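Local coordinates for protein-glutamine gamma-glutamyltransferase (Pseudomonas aeruginosa PAO1, PDB 6G49), which shows protein-glutamine transglutaminase activity in vitro through its periplasmic domain, is critical for the viability of the bacterium and might serve the cell wall, at residues Q200-V205 / V290-P295; P119-L124 / L142-P147. All coordinates share one frame; numbering follows the deposited sequence. Where two conformers were deposited one is given.

Contact 1 of 2, residues Q200-V205 / V290-P295; sequences QPQALV and VEYWQP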
loop_
_atom_site.group_PDB
_atom_site.type_symbol
_atom_site.label_atom_id
_atom_site.label_comp_id
_atom_site.label_asym_id
_atom_site.label_seq_id
_atom_site.Cartn_x
_atom_site.Cartn_y
_atom_site.Cartn_z
ATOM N N GLN A 200 -21.237 4.803 8.709
ATOM C CA GLN A 200 -19.941 5.252 9.146
ATOM C C GLN A 200 -18.879 4.501 8.339
ATOM O O GLN A 200 -18.930 3.270 8.248
ATOM C CB GLN A 200 -19.731 4.993 10.625
ATOM C CG GLN A 200 -20.756 5.682 11.512
ATOM C CD GLN A 200 -20.236 5.741 12.929
ATOM O OE1 GLN A 200 -19.063 6.029 13.159
ATOM N NE2 GLN A 200 -21.101 5.450 13.893
ATOM N N PRO A 201 -17.947 5.226 7.686
ATOM C CA PRO A 201 -16.885 4.585 6.901
ATOM C C PRO A 201 -16.168 3.491 7.702
ATOM O O PRO A 201 -15.913 2.434 7.128
ATOM C CB PRO A 201 -15.930 5.741 6.601
ATOM C CG PRO A 201 -16.843 6.946 6.555
ATOM C CD PRO A 201 -17.836 6.697 7.662
ATOM N N GLN A 202 -15.824 3.749 8.978
ATOM C CA GLN A 202 -15.050 2.797 9.763
ATOM C C GLN A 202 -15.780 1.462 9.922
ATOM O O GLN A 202 -15.200 0.377 9.831
ATOM C CB GLN A 202 -14.659 3.364 11.122
ATOM C CG GLN A 202 -13.234 3.878 11.097
ATOM C CD GLN A 202 -12.793 4.466 12.412
ATOM O OE1 GLN A 202 -13.148 3.981 13.487
ATOM N NE2 GLN A 202 -12.010 5.527 12.319
ATOM N N ALA A 203 -17.097 1.529 10.113
ATOM C CA ALA A 203 -17.934 0.370 10.152
ATOM C C ALA A 203 -18.003 -0.350 8.805
ATOM O O ALA A 203 -18.091 -1.620 8.778
ATOM C CB ALA A 203 -19.344 0.781 10.586
ATOM N N LEU A 204 -18.041 0.398 7.691
ATOM C CA LEU A 204 -18.120 -0.255 6.421
ATOM C C LEU A 204 -16.789 -1.018 6.164
ATOM O O LEU A 204 -16.788 -2.165 5.678
ATOM C CB LEU A 204 -18.399 0.797 5.350
ATOM C CG LEU A 204 -18.891 0.257 4.022
ATOM C CD1 LEU A 204 -19.710 1.273 3.261
ATOM C CD2 LEU A 204 -17.735 -0.235 3.125
ATOM N N VAL A 205 -15.682 -0.328 6.406
ATOM C CA VAL A 205 -14.341 -0.926 6.248
ATOM C C VAL A 205 -14.272 -2.207 7.089
ATOM O O VAL A 205 -13.805 -3.267 6.622
ATOM C CB VAL A 205 -13.265 0.081 6.651
ATOM C CG1 VAL A 205 -11.911 -0.619 6.866
ATOM C CG2 VAL A 205 -13.170 1.146 5.571
ATOM N N VAL A 290 -4.087 -0.741 1.433
ATOM C CA VAL A 290 -5.140 0.272 1.146
ATOM C C VAL A 290 -5.006 1.414 2.152
ATOM O O VAL A 290 -4.654 1.239 3.309
ATOM C CB VAL A 290 -6.538 -0.367 1.192
ATOM C CG1 VAL A 290 -7.658 0.675 1.009
ATOM C CG2 VAL A 290 -6.645 -1.456 0.149
ATOM N N GLU A 291 -5.392 2.609 1.711
ATOM C CA GLU A 291 -5.772 3.687 2.661
ATOM C C GLU A 291 -7.058 4.324 2.162
ATOM O O GLU A 291 -7.315 4.430 0.932
ATOM C CB GLU A 291 -4.643 4.686 2.914
ATOM C CG GLU A 291 -4.180 5.439 1.701
ATOM C CD GLU A 291 -2.943 6.294 1.944
ATOM O OE1 GLU A 291 -2.508 6.986 1.019
ATOM O OE2 GLU A 291 -2.401 6.235 3.057
ATOM N N TYR A 292 -7.853 4.764 3.127
ATOM C CA TYR A 292 -9.121 5.395 2.842
ATOM C C TYR A 292 -9.224 6.671 3.685
ATOM O O TYR A 292 -8.620 6.814 4.759
ATOM C CB TYR A 292 -10.290 4.439 3.088
ATOM C CG TYR A 292 -10.549 4.084 4.535
ATOM C CD1 TYR A 292 -9.750 3.167 5.224
ATOM C CD2 TYR A 292 -11.510 4.764 5.250
ATOM C CE1 TYR A 292 -9.954 2.943 6.587
ATOM C CE2 TYR A 292 -11.726 4.516 6.601
ATOM C CZ TYR A 292 -10.949 3.614 7.261
ATOM O OH TYR A 292 -11.258 3.438 8.580
ATOM N N TRP A 293 -10.121 7.544 3.238
ATOM C CA TRP A 293 -10.258 8.854 3.832
ATOM C C TRP A 293 -11.635 9.004 4.457
ATOM O O TRP A 293 -12.648 8.578 3.903
ATOM C CB TRP A 293 -10.061 9.941 2.764
ATOM C CG TRP A 293 -10.070 11.326 3.347
ATOM C CD1 TRP A 293 -9.018 12.011 3.904
ATOM C CD2 TRP A 293 -11.227 12.177 3.474
ATOM N NE1 TRP A 293 -9.469 13.211 4.403
ATOM C CE2 TRP A 293 -10.808 13.328 4.163
ATOM C CE3 TRP A 293 -12.565 12.035 3.111
ATOM C CZ2 TRP A 293 -11.680 14.380 4.461
ATOM C CZ3 TRP A 293 -13.441 13.058 3.436
ATOM C CH2 TRP A 293 -12.980 14.232 4.042
ATOM N N GLN A 294 -11.625 9.729 5.560
ATOM C CA GLN A 294 -12.900 10.186 6.156
ATOM C C GLN A 294 -12.650 11.535 6.810
ATOM O O GLN A 294 -11.538 11.921 7.155
ATOM C CB GLN A 294 -13.422 9.141 7.140
ATOM C CG GLN A 294 -12.639 9.071 8.434
ATOM C CD GLN A 294 -12.986 7.810 9.166
ATOM O OE1 GLN A 294 -12.172 6.892 9.283
ATOM N NE2 GLN A 294 -14.227 7.751 9.625
ATOM N N PRO A 295 -13.719 12.337 6.960
ATOM C CA PRO A 295 -13.598 13.617 7.642
ATOM C C PRO A 295 -12.975 13.500 9.029
ATOM O O PRO A 295 -13.181 12.547 9.725
ATOM C CB PRO A 295 -15.070 14.078 7.743
ATOM C CG PRO A 295 -15.745 13.442 6.540
ATOM C CD PRO A 295 -15.065 12.090 6.404
HETATM O O HOH W 1 -16.268 6.148 10.484
#

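Contact 2 of 2, residues P119-L124 / L142-P147; sequences PWLFAL and LQRRQP. With PO4 (phosphate ion), chain F.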
loop_
_atom_site.group_PDB
_atom_site.type_symbol
_atom_site.label_atom_id
_atom_site.label_comp_id
_atom_site.label_asym_id
_atom_site.label_seq_id
_atom_site.Cartn_x
_atom_site.Cartn_y
_atom_site.Cartn_z
ATOM N N PRO A 119 11.827 6.665 -9.444
ATOM C CA PRO A 119 12.107 7.819 -8.595
ATOM C C PRO A 119 11.438 7.887 -7.223
ATOM O O PRO A 119 10.947 8.926 -6.864
ATOM C CB PRO A 119 11.569 8.953 -9.483
ATOM C CG PRO A 119 10.332 8.399 -10.136
ATOM C CD PRO A 119 10.693 6.942 -10.369
ATOM N N TRP A 120 11.267 6.747 -6.536
ATOM C CA TRP A 120 10.575 6.627 -5.267
ATOM C C TRP A 120 11.576 6.179 -4.208
ATOM O O TRP A 120 12.311 5.205 -4.480
ATOM C CB TRP A 120 9.409 5.619 -5.354
ATOM C CG TRP A 120 8.595 5.894 -6.586
ATOM C CD1 TRP A 120 8.130 7.114 -6.987
ATOM C CD2 TRP A 120 8.162 4.947 -7.584
ATOM N NE1 TRP A 120 7.454 6.989 -8.174
ATOM C CE2 TRP A 120 7.464 5.681 -8.575
ATOM C CE3 TRP A 120 8.283 3.563 -7.749
ATOM C CZ2 TRP A 120 6.915 5.080 -9.708
ATOM C CZ3 TRP A 120 7.784 2.969 -8.893
ATOM C CH2 TRP A 120 7.103 3.719 -9.862
ATOM N N LEU A 121 11.609 6.857 -3.064
ATOM C CA LEU A 121 12.376 6.347 -1.931
ATOM C C LEU A 121 11.402 5.618 -1.008
ATOM O O LEU A 121 10.252 6.049 -0.769
ATOM C CB LEU A 121 13.051 7.505 -1.203
ATOM C CG LEU A 121 14.061 8.333 -1.998
ATOM C CD1 LEU A 121 14.920 9.158 -1.054
ATOM C CD2 LEU A 121 14.894 7.521 -2.936
ATOM N N PHE A 122 11.871 4.510 -0.465
ATOM C CA PHE A 122 11.051 3.702 0.413
ATOM C C PHE A 122 11.144 4.223 1.848
ATOM O O PHE A 122 12.257 4.508 2.338
ATOM C CB PHE A 122 11.514 2.252 0.354
ATOM C CG PHE A 122 11.727 1.722 -1.030
ATOM C CD1 PHE A 122 10.710 1.792 -1.964
ATOM C CD2 PHE A 122 12.968 1.252 -1.443
ATOM C CE1 PHE A 122 10.931 1.408 -3.263
ATOM C CE2 PHE A 122 13.124 0.746 -2.715
ATOM C CZ PHE A 122 12.099 0.814 -3.626
ATOM N N ALA A 123 10.026 4.305 2.559
ATOM C CA ALA A 123 10.057 4.778 3.933
ATOM C C ALA A 123 8.735 4.473 4.608
ATOM O O ALA A 123 7.676 4.481 3.951
ATOM C CB ALA A 123 10.296 6.275 3.970
ATOM N N LEU A 124 8.767 4.335 5.934
ATOM C CA LEU A 124 7.533 4.260 6.726
ATOM C C LEU A 124 6.821 5.614 6.665
ATOM O O LEU A 124 7.410 6.692 6.726
ATOM C CB LEU A 124 7.854 3.949 8.189
ATOM C CG LEU A 124 8.727 2.738 8.476
ATOM C CD1 LEU A 124 9.032 2.705 9.960
ATOM C CD2 LEU A 124 8.070 1.411 8.049
ATOM N N LEU A 142 7.442 9.623 -1.311
ATOM C CA LEU A 142 8.662 10.377 -1.567
ATOM C C LEU A 142 9.064 10.236 -3.043
ATOM O O LEU A 142 9.346 9.156 -3.510
ATOM C CB LEU A 142 9.756 9.777 -0.656
ATOM C CG LEU A 142 9.566 9.924 0.841
ATOM C CD1 LEU A 142 10.590 9.064 1.550
ATOM C CD2 LEU A 142 9.699 11.371 1.258
ATOM N N GLN A 143 9.070 11.360 -3.769
ATOM C CA GLN A 143 9.392 11.396 -5.172
ATOM C C GLN A 143 10.748 12.104 -5.301
ATOM O O GLN A 143 10.875 13.279 -4.901
ATOM C CB GLN A 143 8.315 12.136 -5.982
ATOM C CG GLN A 143 8.553 12.093 -7.511
ATOM C CD GLN A 143 7.889 10.921 -8.249
ATOM O OE1 GLN A 143 7.237 10.012 -7.686
ATOM N NE2 GLN A 143 8.050 10.901 -9.573
ATOM N N ARG A 144 11.693 11.416 -5.902
ATOM C CA ARG A 144 13.022 11.929 -6.227
ATOM C C ARG A 144 12.984 12.571 -7.623
ATOM O O ARG A 144 12.189 12.196 -8.462
ATOM C CB ARG A 144 14.017 10.781 -6.200
ATOM C CG ARG A 144 15.476 11.202 -6.148
ATOM C CD ARG A 144 16.318 9.962 -5.886
ATOM N NE ARG A 144 17.759 10.239 -5.841
ATOM C CZ ARG A 144 18.616 9.946 -6.807
ATOM N NH1 ARG A 144 18.214 9.416 -7.945
ATOM N NH2 ARG A 144 19.907 10.129 -6.613
ATOM N N ARG A 145 13.864 13.559 -7.855
ATOM C CA ARG A 145 13.817 14.259 -9.138
ATOM C C ARG A 145 14.275 13.337 -10.284
ATOM O O ARG A 145 13.852 13.543 -11.414
ATOM C CB ARG A 145 14.571 15.593 -9.063
ATOM C CG ARG A 145 13.677 16.819 -9.244
ATOM C CD ARG A 145 12.521 16.982 -8.257
ATOM N NE ARG A 145 11.275 16.269 -8.591
ATOM C CZ ARG A 145 10.096 16.448 -7.988
ATOM N NH1 ARG A 145 9.060 15.696 -8.319
ATOM N NH2 ARG A 145 9.951 17.376 -7.058
ATOM N N GLN A 146 15.112 12.336 -10.015
ATOM C CA GLN A 146 15.548 11.392 -10.993
ATOM C C GLN A 146 15.387 9.990 -10.442
ATOM O O GLN A 146 15.507 9.757 -9.219
ATOM C CB GLN A 146 17.030 11.616 -11.301
ATOM C CG GLN A 146 17.250 12.951 -11.985
ATOM C CD GLN A 146 18.677 13.006 -12.448
ATOM O OE1 GLN A 146 19.595 13.055 -11.637
ATOM N NE2 GLN A 146 18.856 12.929 -13.756
ATOM N N PRO A 147 15.302 8.989 -11.323
ATOM C CA PRO A 147 15.210 7.614 -10.867
ATOM C C PRO A 147 16.488 7.176 -10.155
ATOM O O PRO A 147 17.587 7.638 -10.476
ATOM C CB PRO A 147 15.049 6.781 -12.132
ATOM C CG PRO A 147 14.643 7.758 -13.192
ATOM C CD PRO A 147 15.223 9.106 -12.792
HETATM P P PO4 F . 21.318 8.753 -9.849
HETATM O O1 PO4 F . 20.398 9.468 -10.833
HETATM O O2 PO4 F . 20.696 7.515 -9.218
HETATM O O3 PO4 F . 22.535 8.162 -10.538
HETATM O O4 PO4 F . 21.731 9.855 -8.869
HETATM O O HOH W 2 6.843 8.479 -10.743
HETATM O O HOH W 3 7.648 6.828 -0.599
#

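Contact 1 of 2, residues Q200-V205 / V290-P295
Tyr292 and Gln294 both start with CG set between the backbone N and the carbonyl carbon (chi1 69° and 73°), and this sends ring and amide from the strand to the helix start at Pro201, Gln202 and Val205. Val205 answers with CG2, which sits over the centre of one face of the tyrosine ring. Val205 CG2 is 3.6 Å from the centroid of the Tyr292 ring and 8° off its normal, a CH-pi contact. Gln202 comes to the edge of the same ring, where its CG lies 3.2 Å from Tyr292 OH. Pro201 adds looser packing, with CB 4.0 Å from Gln294 NE2. The contact sets helix 201-214 against strand 286-294 in the transglutaminase-like part of the periplasmic domain. The same strand carries His287, an active-site residue by similarity, while Val205 lies about 10 Å, side chain to side chain, from Asp303, another such residue. The helix also leans on helix 243-256, where Met250 and Leu254 meet Val205. Beside this packing, Gln202 NE2 gives a weak hydrogen bond of 3.3 Å to Gln294 OE1, the two amide planes standing at right angles. Gln202 NE2 has a second weak acceptor in Gln297 OE1. A water accepts from Gln294 NE2 at 2.7 Å and from the backbone Gln202 N at 2.9 Å, joining the Gln294 amide to the first turn of the helix.

Contact 2 of 2, residues P119-L124 / L142-P147
Pro119 O accepts the backbone N-H of Arg144 at 2.8 Å in a nearly straight bond (169°). The same oxygen also receives a CA-H...O contact from Gln143. A longer backbone bond, 3.3 Å, runs from Leu121 N to Leu142 O, and this carbonyl takes a CA-H...O contact from Trp120 as well. Further along, a water bridges the strands: it accepts from Leu142 N, and its oxygen lies 2.7 Å from Leu121 O.

In Gln143, CG lies anti to the backbone N and the chain then bends at chi2 (91°), which lays its amide alongside Trp120. Gln143 OE1 meets the indole at its edge, 3.1 Å from Trp120 NE1, and is hydrogen-bonded by His141 NE2. A second water accepts from both Trp120 NE1 (3.0 Å) and Gln143 NE2 (2.9 Å). Trp120 and Gln143 form an antiparallel non-hydrogen-bonded pair. Here strand 142-144 joins strand 120-124 on one side and strand 134-136 on the other, within the large antiparallel sheet, in the part formed by the TgpA N-terminal region, away from the active site. On the face opposite Trp120 and Gln143, Leu142 CD1 packs on Ala123 CB at 3.7 Å and on Leu121 CB. Strand 152-158 meets this apolar patch through Leu152, Tyr154 and Val156.

Arg144 reaches out extended from CG to NE, its CD passing near Leu121 CD2. Arg144 NH1 donates to Gln146 O, tilted from the guanidinium plane, and weakly to phosphate O2. Arg144 NH2 gives phosphate O4 a nearly straight hydrogen bond of 2.9 Å (168°). Glu149 N is also hydrogen-bonded to this ion, which probably came from the crystallisation liquor.

From the N terminus the chain passes several strands, among them 55-61, 72-81 and 107-113, before it reaches strand 120-124. It runs through strands 127-129 and 134-136 and returns at 142-144, so contact 2 closes a short loop without helix. The chain then passes strand 152-158 and helices 170-175 and 185-197 before contact 1 opens at residue 200. That contact closes a longer excursion, which holds helix 243-256 with Cys243, the nucleophile by similarity. The two loops follow in series and neither nest nor cross. The centres of contacts 1 and 2 lie about 27 Å apart, on opposite sides of the chain's centre. One large antiparallel sheet reaches both: contact 2 pairs two of its strands, and contact 1 packs a helix on another.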